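Local coordinates for protein membrane-bound lytic murein transglycosylase (Agrobacterium tumefaciens, PDB 2PNW) that probably cleaves the glycan strands of bacterial peptidoglycan without water, leaving 1,6-anhydromuramoyl ends, as lytic transglycosylases of the MltA family do, at residues Gln239-His244 and Gly250-Asn255; Pro18-Asp23 and Gln77-Asn82; Ser37-Ala42 and Glu56-Leu61. All coordinates share one frame; numbering follows the deposited sequence. Where two conformers were deposited one is given.

All three contacts lie more than 20 Å from the centre of the chain; 1 and 3 join helix to helix, 2 joins a loop with a 3-10 turn to a helix. Interaction 1 belongs to the MltA-specific insert domain and stands on the opposite side of that centre from the other two, its own centre 42 to 44 Å from theirs. Interactions 2 and 3 are neighbours: helices 54-66 and 72-82 follow each other in sequence, and Leu-60 packs on Phe-78 and Asn-82. Interactions 1 and 2 join largely buried residues, whereas interaction 3 is partly exposed. Chemically, 1 and 3 are purely apolar across the segments; 2 alone adds a hydrogen bond, between an indole and a carboxylate.

Interaction 1: Gln239-His244 and Gly250-Asn255; sequences QWLADH and GVLWHN
Val-251 meets both Trp-240 and Leu-241, one methyl for each, at the tight part of this contact between helices 234-243 and 248-252. Its CG2 lies 3.9 Å from Trp-240 CZ3, approaching the six-membered part of the indole obliquely. The other branch, CG1, sits 4.2 Å from Leu-241 CD2; a β-branched residue suits the spot because its two methyls diverge right at the backbone. Leu-252 adds a slacker touch, its CD2 at 4.4 Å from Leu-241 CD1. Ile-217 of helix 217-223 packs on both Leu-241 and Val-251, so the apolar patch extends beyond the pair.

The far side of helix 234-243 is polar and more open to solvent. There exposed Gln-239 gives a hydrogen bond from NE2 to Asp-243 OD2, one turn on. His-244 folds back over Trp-240: ND1 donates to Trp-240 O (2.8 Å) within the plane of the imidazole, and the same ND1 lies over the centre of the indole face. With CG anti to the backbone N (chi1 -173°), the indole swings its benzene end to Val-251. No hydrogen bond joins the two segments, so their mutual fit depends on shape and the exclusion of water.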
loop_
_atom_site.group_PDB
_atom_site.type_symbol
_atom_site.label_atom_id
_atom_site.label_comp_id
_atom_site.label_asym_id
_atom_site.label_seq_id
_atom_site.Cartn_x
_atom_site.Cartn_y
_atom_site.Cartn_z
ATOM N N GLN A 239 19.895 -8.271 4.385
ATOM C CA GLN A 239 21.283 -8.746 4.666
ATOM C C GLN A 239 21.280 -9.728 5.840
ATOM O O GLN A 239 21.931 -10.782 5.785
ATOM C CB GLN A 239 22.221 -7.563 4.972
ATOM C CG GLN A 239 23.734 -7.962 5.071
ATOM C CD GLN A 239 24.246 -8.593 3.792
ATOM O OE1 GLN A 239 24.220 -7.972 2.729
ATOM N NE2 GLN A 239 24.702 -9.832 3.883
ATOM N N TRP A 240 20.583 -9.363 6.919
ATOM C CA TRP A 240 20.533 -10.227 8.125
ATOM C C TRP A 240 19.977 -11.578 7.750
ATOM O O TRP A 240 20.534 -12.617 8.102
ATOM C CB TRP A 240 19.677 -9.608 9.252
ATOM C CG TRP A 240 19.781 -10.421 10.529
ATOM C CD1 TRP A 240 20.669 -10.210 11.561
ATOM C CD2 TRP A 240 19.013 -11.578 10.892
ATOM N NE1 TRP A 240 20.489 -11.162 12.541
ATOM C CE2 TRP A 240 19.496 -12.022 12.151
ATOM C CE3 TRP A 240 17.977 -12.301 10.268
ATOM C CZ2 TRP A 240 18.968 -13.132 12.810
ATOM C CZ3 TRP A 240 17.457 -13.422 10.914
ATOM C CH2 TRP A 240 17.959 -13.830 12.180
ATOM N N LEU A 241 18.883 -11.576 6.988
ATOM C CA LEU A 241 18.271 -12.817 6.536
ATOM C C LEU A 241 19.197 -13.621 5.606
ATOM O O LEU A 241 19.261 -14.838 5.691
ATOM C CB LEU A 241 16.930 -12.508 5.835
ATOM C CG LEU A 241 15.802 -12.051 6.788
ATOM C CD1 LEU A 241 14.661 -11.416 5.908
ATOM C CD2 LEU A 241 15.281 -13.191 7.694
ATOM N N ALA A 242 19.902 -12.935 4.714
ATOM C CA ALA A 242 20.889 -13.613 3.835
ATOM C C ALA A 242 22.008 -14.279 4.666
ATOM O O ALA A 242 22.491 -15.349 4.310
ATOM C CB ALA A 242 21.505 -12.617 2.882
ATOM N N ASP A 243 22.388 -13.631 5.758
ATOM C CA ASP A 243 23.450 -14.124 6.667
ATOM C C ASP A 243 22.995 -15.176 7.683
ATOM O O ASP A 243 23.830 -15.743 8.431
ATOM C CB ASP A 243 24.081 -12.940 7.405
ATOM C CG ASP A 243 24.920 -12.072 6.494
ATOM O OD1 ASP A 243 25.397 -12.572 5.468
ATOM O OD2 ASP A 243 25.110 -10.897 6.824
ATOM N N HIS A 244 21.682 -15.442 7.745
ATOM C CA HIS A 244 21.167 -16.405 8.702
ATOM C C HIS A 244 20.152 -17.358 8.085
ATOM O O HIS A 244 19.015 -17.407 8.557
ATOM C CB HIS A 244 20.523 -15.672 9.890
ATOM C CG HIS A 244 21.491 -14.875 10.712
ATOM N ND1 HIS A 244 21.845 -13.577 10.411
ATOM C CD2 HIS A 244 22.178 -15.205 11.836
ATOM C CE1 HIS A 244 22.709 -13.138 11.317
ATOM N NE2 HIS A 244 22.919 -14.104 12.196
ATOM N N GLY A 250 11.935 -19.255 10.945
ATOM C CA GLY A 250 11.389 -18.854 12.255
ATOM C C GLY A 250 10.986 -17.396 12.295
ATOM O O GLY A 250 9.969 -17.030 12.896
ATOM N N VAL A 251 11.793 -16.558 11.641
ATOM C CA VAL A 251 11.553 -15.137 11.591
ATOM C C VAL A 251 10.378 -14.833 10.639
ATOM O O VAL A 251 9.487 -14.094 10.996
ATOM C CB VAL A 251 12.829 -14.377 11.161
ATOM C CG1 VAL A 251 12.525 -12.886 10.879
ATOM C CG2 VAL A 251 13.932 -14.513 12.265
ATOM N N LEU A 252 10.413 -15.363 9.420
ATOM C CA LEU A 252 9.304 -15.071 8.475
ATOM C C LEU A 252 7.975 -15.545 9.048
ATOM O O LEU A 252 6.947 -14.883 8.893
ATOM C CB LEU A 252 9.543 -15.770 7.138
ATOM C CG LEU A 252 10.836 -15.322 6.432
ATOM C CD1 LEU A 252 10.819 -15.817 4.964
ATOM C CD2 LEU A 252 11.044 -13.781 6.528
ATOM N N TRP A 253 7.993 -16.692 9.719
ATOM C CA TRP A 253 6.741 -17.303 10.206
ATOM C C TRP A 253 6.127 -16.593 11.424
ATOM O O TRP A 253 4.960 -16.845 11.788
ATOM C CB TRP A 253 6.972 -18.798 10.475
ATOM C CG TRP A 253 7.203 -19.626 9.225
ATOM C CD1 TRP A 253 6.882 -19.287 7.938
ATOM C CD2 TRP A 253 7.758 -20.943 9.161
ATOM N NE1 TRP A 253 7.235 -20.291 7.077
ATOM C CE2 TRP A 253 7.752 -21.334 7.806
ATOM C CE3 TRP A 253 8.263 -21.845 10.126
ATOM C CZ2 TRP A 253 8.231 -22.582 7.382
ATOM C CZ3 TRP A 253 8.729 -23.083 9.706
ATOM C CH2 TRP A 253 8.712 -23.445 8.342
ATOM N N HIS A 254 6.902 -15.683 12.035
ATOM C CA HIS A 254 6.387 -14.731 13.040
ATOM C C HIS A 254 5.278 -13.896 12.414
ATOM O O HIS A 254 4.349 -13.476 13.092
ATOM C CB HIS A 254 7.517 -13.805 13.503
ATOM C CG HIS A 254 7.075 -12.685 14.393
ATOM N ND1 HIS A 254 6.598 -12.898 15.667
ATOM C CD2 HIS A 254 7.125 -11.344 14.224
ATOM C CE1 HIS A 254 6.336 -11.732 16.237
ATOM N NE2 HIS A 254 6.639 -10.770 15.374
ATOM N N ASN A 255 5.399 -13.632 11.115
ATOM C CA ASN A 255 4.296 -12.985 10.373
ATOM C C ASN A 255 3.308 -14.048 9.908
ATOM O O ASN A 255 3.495 -14.700 8.875
ATOM C CB ASN A 255 4.816 -12.183 9.165
ATOM C CG ASN A 255 3.663 -11.569 8.364
ATOM O OD1 ASN A 255 2.645 -11.195 8.951
ATOM N ND2 ASN A 255 3.804 -11.504 7.045
#

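Interaction 2: Pro18-Asp23 and Gln77-Asn82; sequences PGWGQD and QFFETN
Trp-20 reaches helix 72-82 with two parts of one indole, its N-H toward Glu-80 and its benzene rim toward Phe-79. The polar part is a single hydrogen bond: Trp-20 NE1 donates to Glu-80 OE2 over 2.9 Å and is nearly straight, at 169°. The oxygen lies close to the indole plane, where the N-H points, yet the donor meets OE2 from well above the carboxylate plane, the two flat groups being turned 62° against each other. Glutamate suits the place because its chain, extended beyond CG, spans from the helix to the indole, and its CG also lies 4.1 Å from Trp-20 CZ2. The bond gives the one polar atom of a buried indole a partner and limits how the ring can rotate.

The apolar part is a single touch between Trp-20 and Phe-79. Trp-20 CH2 comes within 3.8 Å of Phe-79 CB, so the rim rests on the root of the phenylalanine; the two side chains cross at about a right angle. Trp-20 has CG anti to its N (chi1 171°), which sends the indole straight out from the loop to the helix. The ring of Phe-79 turns elsewhere, and one face is covered by Phe-78 CD2, 3.7 Å above its centre.

Backbone bonds shape the loop that presents the tryptophan. Gly-19, whose positive phi (82°) is easily adopted by a residue with no CB, leads into the 3-10 segment 20-22, where Gln-22 N bonds to Gly-19 O and Asp-23 N to Trp-20 O.

Leu-319 of strand 316-324 touches both Trp-20 and Phe-79. Strands 299-304 and 353-363 reach Phe-79 through Pro-299 and Leu-361, while Phe-78 packs on helix 54-66.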
loop_
_atom_site.group_PDB
_atom_site.type_symbol
_atom_site.label_atom_id
_atom_site.label_comp_id
_atom_site.label_asym_id
_atom_site.label_seq_id
_atom_site.Cartn_x
_atom_site.Cartn_y
_atom_site.Cartn_z
ATOM N N PRO A 18 4.881 24.228 2.435
ATOM C CA PRO A 18 6.252 24.477 1.993
ATOM C C PRO A 18 6.560 23.753 0.689
ATOM O O PRO A 18 6.336 22.538 0.577
ATOM C CB PRO A 18 7.099 23.928 3.142
ATOM C CG PRO A 18 6.177 23.925 4.330
ATOM C CD PRO A 18 4.850 23.544 3.742
ATOM N N GLY A 19 7.026 24.515 -0.295
ATOM C CA GLY A 19 7.364 23.985 -1.599
ATOM C C GLY A 19 6.187 23.799 -2.546
ATOM O O GLY A 19 6.384 23.334 -3.653
ATOM N N TRP A 20 4.978 24.159 -2.114
ATOM C CA TRP A 20 3.779 24.075 -2.973
ATOM C C TRP A 20 4.041 24.721 -4.327
ATOM O O TRP A 20 3.830 24.109 -5.382
ATOM C CB TRP A 20 2.557 24.731 -2.296
ATOM C CG TRP A 20 1.372 24.865 -3.219
ATOM C CD1 TRP A 20 0.935 25.997 -3.851
ATOM C CD2 TRP A 20 0.502 23.812 -3.638
ATOM N NE1 TRP A 20 -0.172 25.715 -4.623
ATOM C CE2 TRP A 20 -0.451 24.377 -4.514
ATOM C CE3 TRP A 20 0.425 22.444 -3.339
ATOM C CZ2 TRP A 20 -1.467 23.618 -5.110
ATOM C CZ3 TRP A 20 -0.597 21.687 -3.927
ATOM C CH2 TRP A 20 -1.524 22.280 -4.803
ATOM N N GLY A 21 4.532 25.957 -4.296
ATOM C CA GLY A 21 4.825 26.705 -5.510
ATOM C C GLY A 21 5.791 26.057 -6.483
ATOM O O GLY A 21 5.831 26.427 -7.669
ATOM N N GLN A 22 6.582 25.105 -6.000
ATOM C CA GLN A 22 7.570 24.449 -6.847
ATOM C C GLN A 22 7.136 23.052 -7.327
ATOM O O GLN A 22 7.846 22.411 -8.107
ATOM C CB GLN A 22 8.925 24.375 -6.124
ATOM C CG GLN A 22 9.630 25.753 -5.971
ATOM C CD GLN A 22 8.820 26.741 -5.153
ATOM O OE1 GLN A 22 8.535 26.501 -3.978
ATOM N NE2 GLN A 22 8.438 27.862 -5.774
ATOM N N ASP A 23 5.978 22.583 -6.858
ATOM C CA ASP A 23 5.501 21.237 -7.214
ATOM C C ASP A 23 4.775 21.239 -8.556
ATOM O O ASP A 23 4.083 22.202 -8.899
ATOM C CB ASP A 23 4.589 20.681 -6.108
ATOM C CG ASP A 23 4.303 19.179 -6.273
ATOM O OD1 ASP A 23 5.215 18.418 -6.688
ATOM O OD2 ASP A 23 3.163 18.767 -5.977
ATOM N N GLN A 77 -3.185 25.645 -9.792
ATOM C CA GLN A 77 -4.323 26.565 -9.708
ATOM C C GLN A 77 -5.632 25.812 -9.602
ATOM O O GLN A 77 -6.545 26.241 -8.896
ATOM C CB GLN A 77 -4.369 27.526 -10.912
ATOM C CG GLN A 77 -5.502 28.571 -10.813
ATOM C CD GLN A 77 -5.310 29.541 -9.649
ATOM O OE1 GLN A 77 -4.295 30.228 -9.564
ATOM N NE2 GLN A 77 -6.292 29.603 -8.755
ATOM N N PHE A 78 -5.734 24.688 -10.304
ATOM C CA PHE A 78 -6.905 23.850 -10.149
ATOM C C PHE A 78 -7.200 23.566 -8.670
ATOM O O PHE A 78 -8.344 23.728 -8.206
ATOM C CB PHE A 78 -6.730 22.512 -10.877
ATOM C CG PHE A 78 -7.828 21.537 -10.561
ATOM C CD1 PHE A 78 -9.081 21.683 -11.150
ATOM C CD2 PHE A 78 -7.619 20.492 -9.643
ATOM C CE1 PHE A 78 -10.144 20.804 -10.824
ATOM C CE2 PHE A 78 -8.653 19.626 -9.307
ATOM C CZ PHE A 78 -9.926 19.776 -9.905
ATOM N N PHE A 79 -6.181 23.122 -7.940
ATOM C CA PHE A 79 -6.359 22.767 -6.522
ATOM C C PHE A 79 -6.646 23.983 -5.646
ATOM O O PHE A 79 -7.487 23.914 -4.740
ATOM C CB PHE A 79 -5.164 21.950 -5.989
ATOM C CG PHE A 79 -5.075 20.578 -6.599
ATOM C CD1 PHE A 79 -5.950 19.560 -6.195
ATOM C CD2 PHE A 79 -4.173 20.319 -7.624
ATOM C CE1 PHE A 79 -5.903 18.288 -6.790
ATOM C CE2 PHE A 79 -4.131 19.051 -8.231
ATOM C CZ PHE A 79 -5.000 18.046 -7.814
ATOM N N GLU A 80 -5.941 25.081 -5.908
ATOM C CA GLU A 80 -6.174 26.347 -5.180
ATOM C C GLU A 80 -7.593 26.861 -5.312
ATOM O O GLU A 80 -8.140 27.367 -4.349
ATOM C CB GLU A 80 -5.177 27.426 -5.618
ATOM C CG GLU A 80 -3.740 26.988 -5.411
ATOM C CD GLU A 80 -2.744 28.119 -5.497
ATOM O OE1 GLU A 80 -3.104 29.255 -5.094
ATOM O OE2 GLU A 80 -1.599 27.858 -5.955
ATOM N N THR A 81 -8.192 26.699 -6.488
ATOM C CA THR A 81 -9.558 27.119 -6.761
ATOM C C THR A 81 -10.599 26.174 -6.149
ATOM O O THR A 81 -11.635 26.629 -5.645
ATOM C CB THR A 81 -9.792 27.238 -8.292
ATOM O OG1 THR A 81 -8.948 28.255 -8.821
ATOM C CG2 THR A 81 -11.253 27.582 -8.639
ATOM N N ASN A 82 -10.311 24.872 -6.169
ATOM C CA ASN A 82 -11.341 23.856 -5.961
ATOM C C ASN A 82 -11.201 23.012 -4.691
ATOM O O ASN A 82 -12.042 22.144 -4.405
ATOM C CB ASN A 82 -11.426 22.968 -7.207
ATOM C CG ASN A 82 -11.916 23.725 -8.414
ATOM O OD1 ASN A 82 -12.998 24.325 -8.385
ATOM N ND2 ASN A 82 -11.117 23.728 -9.482
#

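Interaction 3: Ser37-Ala42 and Glu56-Leu61; sequences SHLRNA and ELVSLL
Leu-57 is the first residue of 56-61 to meet Leu-39, its CD2 lying 4.2 Å from Leu-39 CD1, with the two side chains crossing at about a right angle. Leu-57 is buried and also touches Ile-35, one turn earlier on the helix that carries Leu-39. Val-58 comes next and makes the closest approach: its CG2 is 3.8 Å from the same CD1, the two side chains running past each other in opposite directions. A short β-branched residue fits here because Leu-39 and Val-58 are where the backbones come nearest, their CA atoms 7.9 Å apart.

Together these contacts form a helix-helix packing in which the last turn of helix 28-39 lays one leucine methyl among residues of helix 54-66. Leu-39 holds CG anti to its carbonyl carbon (chi1 -67°) and is extended beyond it, which carries CD1 to helix 54-66.

Ser-59 and Leu-60 face elsewhere. The hydroxyl of Ser-59 donates from OG to Glu-56 O (2.6 Å), on a lone pair in the carbonyl plane, satisfying a polar group within its own helix; Leu-60 packs on helix 72-82. Leu-61 returns to the interface, one turn after Leu-57, with CD1 at 4.2 Å from Leu-39 CD1 and further contacts to Met-32 and Ile-35.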
loop_
_atom_site.group_PDB
_atom_site.type_symbol
_atom_site.label_atom_id
_atom_site.label_comp_id
_atom_site.label_asym_id
_atom_site.label_seq_id
_atom_site.Cartn_x
_atom_site.Cartn_y
_atom_site.Cartn_z
ATOM N N SER A 37 -13.624 7.292 -13.213
ATOM C CA SER A 37 -14.095 6.147 -13.993
ATOM C C SER A 37 -14.451 4.975 -13.089
ATOM O O SER A 37 -15.491 4.324 -13.271
ATOM C CB SER A 37 -13.020 5.746 -15.033
ATOM O OG SER A 37 -13.469 4.670 -15.841
ATOM N N HIS A 38 -13.585 4.678 -12.119
ATOM C CA HIS A 38 -13.862 3.594 -11.193
ATOM C C HIS A 38 -15.153 3.878 -10.398
ATOM O O HIS A 38 -16.017 2.996 -10.268
ATOM C CB HIS A 38 -12.687 3.372 -10.233
ATOM C CG HIS A 38 -12.988 2.388 -9.148
ATOM N ND1 HIS A 38 -13.113 1.034 -9.391
ATOM C CD2 HIS A 38 -13.205 2.558 -7.822
ATOM C CE1 HIS A 38 -13.412 0.413 -8.259
ATOM N NE2 HIS A 38 -13.477 1.315 -7.296
ATOM N N LEU A 39 -15.280 5.085 -9.848
ATOM C CA LEU A 39 -16.440 5.373 -8.972
ATOM C C LEU A 39 -17.753 5.438 -9.747
ATOM O O LEU A 39 -18.834 5.312 -9.152
ATOM C CB LEU A 39 -16.215 6.648 -8.174
ATOM C CG LEU A 39 -15.090 6.543 -7.136
ATOM C CD1 LEU A 39 -14.916 7.862 -6.454
ATOM C CD2 LEU A 39 -15.400 5.440 -6.075
ATOM N N ARG A 40 -17.656 5.622 -11.067
ATOM C CA ARG A 40 -18.855 5.595 -11.929
ATOM C C ARG A 40 -19.274 4.180 -12.305
ATOM O O ARG A 40 -20.318 3.994 -12.949
ATOM C CB ARG A 40 -18.610 6.405 -13.194
ATOM C CG ARG A 40 -18.627 7.913 -12.926
ATOM C CD ARG A 40 -18.202 8.679 -14.176
ATOM N NE ARG A 40 -18.465 10.112 -14.047
ATOM C CZ ARG A 40 -17.958 11.048 -14.850
ATOM N NH1 ARG A 40 -17.123 10.718 -15.842
ATOM N NH2 ARG A 40 -18.270 12.325 -14.646
ATOM N N ASN A 41 -18.479 3.188 -11.907
ATOM C CA ASN A 41 -18.807 1.800 -12.312
ATOM C C ASN A 41 -18.403 0.782 -11.258
ATOM O O ASN A 41 -18.210 -0.425 -11.552
ATOM C CB ASN A 41 -18.214 1.453 -13.695
ATOM C CG ASN A 41 -18.890 0.228 -14.370
ATOM O OD1 ASN A 41 -20.054 -0.113 -14.107
ATOM N ND2 ASN A 41 -18.151 -0.418 -15.263
ATOM N N ALA A 42 -18.358 1.235 -10.007
ATOM C CA ALA A 42 -18.079 0.325 -8.896
ATOM C C ALA A 42 -18.716 0.871 -7.637
ATOM O O ALA A 42 -19.143 2.022 -7.625
ATOM C CB ALA A 42 -16.544 0.172 -8.688
ATOM N N GLU A 56 -18.498 13.322 -2.099
ATOM C CA GLU A 56 -17.835 14.639 -1.971
ATOM C C GLU A 56 -16.568 14.689 -2.836
ATOM O O GLU A 56 -16.310 15.669 -3.531
ATOM C CB GLU A 56 -17.525 14.957 -0.503
ATOM C CG GLU A 56 -18.802 15.387 0.262
ATOM C CD GLU A 56 -18.645 15.499 1.772
ATOM O OE1 GLU A 56 -17.840 14.771 2.408
ATOM O OE2 GLU A 56 -19.356 16.352 2.339
ATOM N N LEU A 57 -15.796 13.612 -2.799
ATOM C CA LEU A 57 -14.620 13.486 -3.674
ATOM C C LEU A 57 -15.000 13.599 -5.152
ATOM O O LEU A 57 -14.315 14.263 -5.924
ATOM C CB LEU A 57 -13.908 12.159 -3.430
ATOM C CG LEU A 57 -12.773 11.762 -4.415
ATOM C CD1 LEU A 57 -11.575 12.706 -4.334
ATOM C CD2 LEU A 57 -12.347 10.311 -4.222
ATOM N N VAL A 58 -16.083 12.937 -5.547
ATOM C CA VAL A 58 -16.553 12.980 -6.942
ATOM C C VAL A 58 -16.781 14.422 -7.405
ATOM O O VAL A 58 -16.485 14.764 -8.537
ATOM C CB VAL A 58 -17.807 12.089 -7.146
ATOM C CG1 VAL A 58 -18.556 12.447 -8.448
ATOM C CG2 VAL A 58 -17.381 10.618 -7.174
ATOM N N SER A 59 -17.239 15.295 -6.515
ATOM C CA SER A 59 -17.451 16.673 -6.930
ATOM C C SER A 59 -16.143 17.317 -7.395
ATOM O O SER A 59 -16.145 18.003 -8.422
ATOM C CB SER A 59 -18.175 17.513 -5.857
ATOM O OG SER A 59 -17.328 17.729 -4.743
ATOM N N LEU A 60 -15.031 17.047 -6.693
ATOM C CA LEU A 60 -13.695 17.518 -7.119
ATOM C C LEU A 60 -13.231 16.857 -8.419
ATOM O O LEU A 60 -12.719 17.529 -9.324
ATOM C CB LEU A 60 -12.654 17.297 -6.013
ATOM C CG LEU A 60 -11.197 17.757 -6.247
ATOM C CD1 LEU A 60 -11.111 19.283 -6.422
ATOM C CD2 LEU A 60 -10.356 17.334 -5.086
ATOM N N LEU A 61 -13.434 15.540 -8.518
ATOM C CA LEU A 61 -13.010 14.790 -9.689
ATOM C C LEU A 61 -13.714 15.278 -10.948
ATOM O O LEU A 61 -13.107 15.344 -12.017
ATOM C CB LEU A 61 -13.279 13.287 -9.498
ATOM C CG LEU A 61 -12.585 12.644 -8.288
ATOM C CD1 LEU A 61 -12.984 11.164 -8.253
ATOM C CD2 LEU A 61 -11.078 12.810 -8.367
#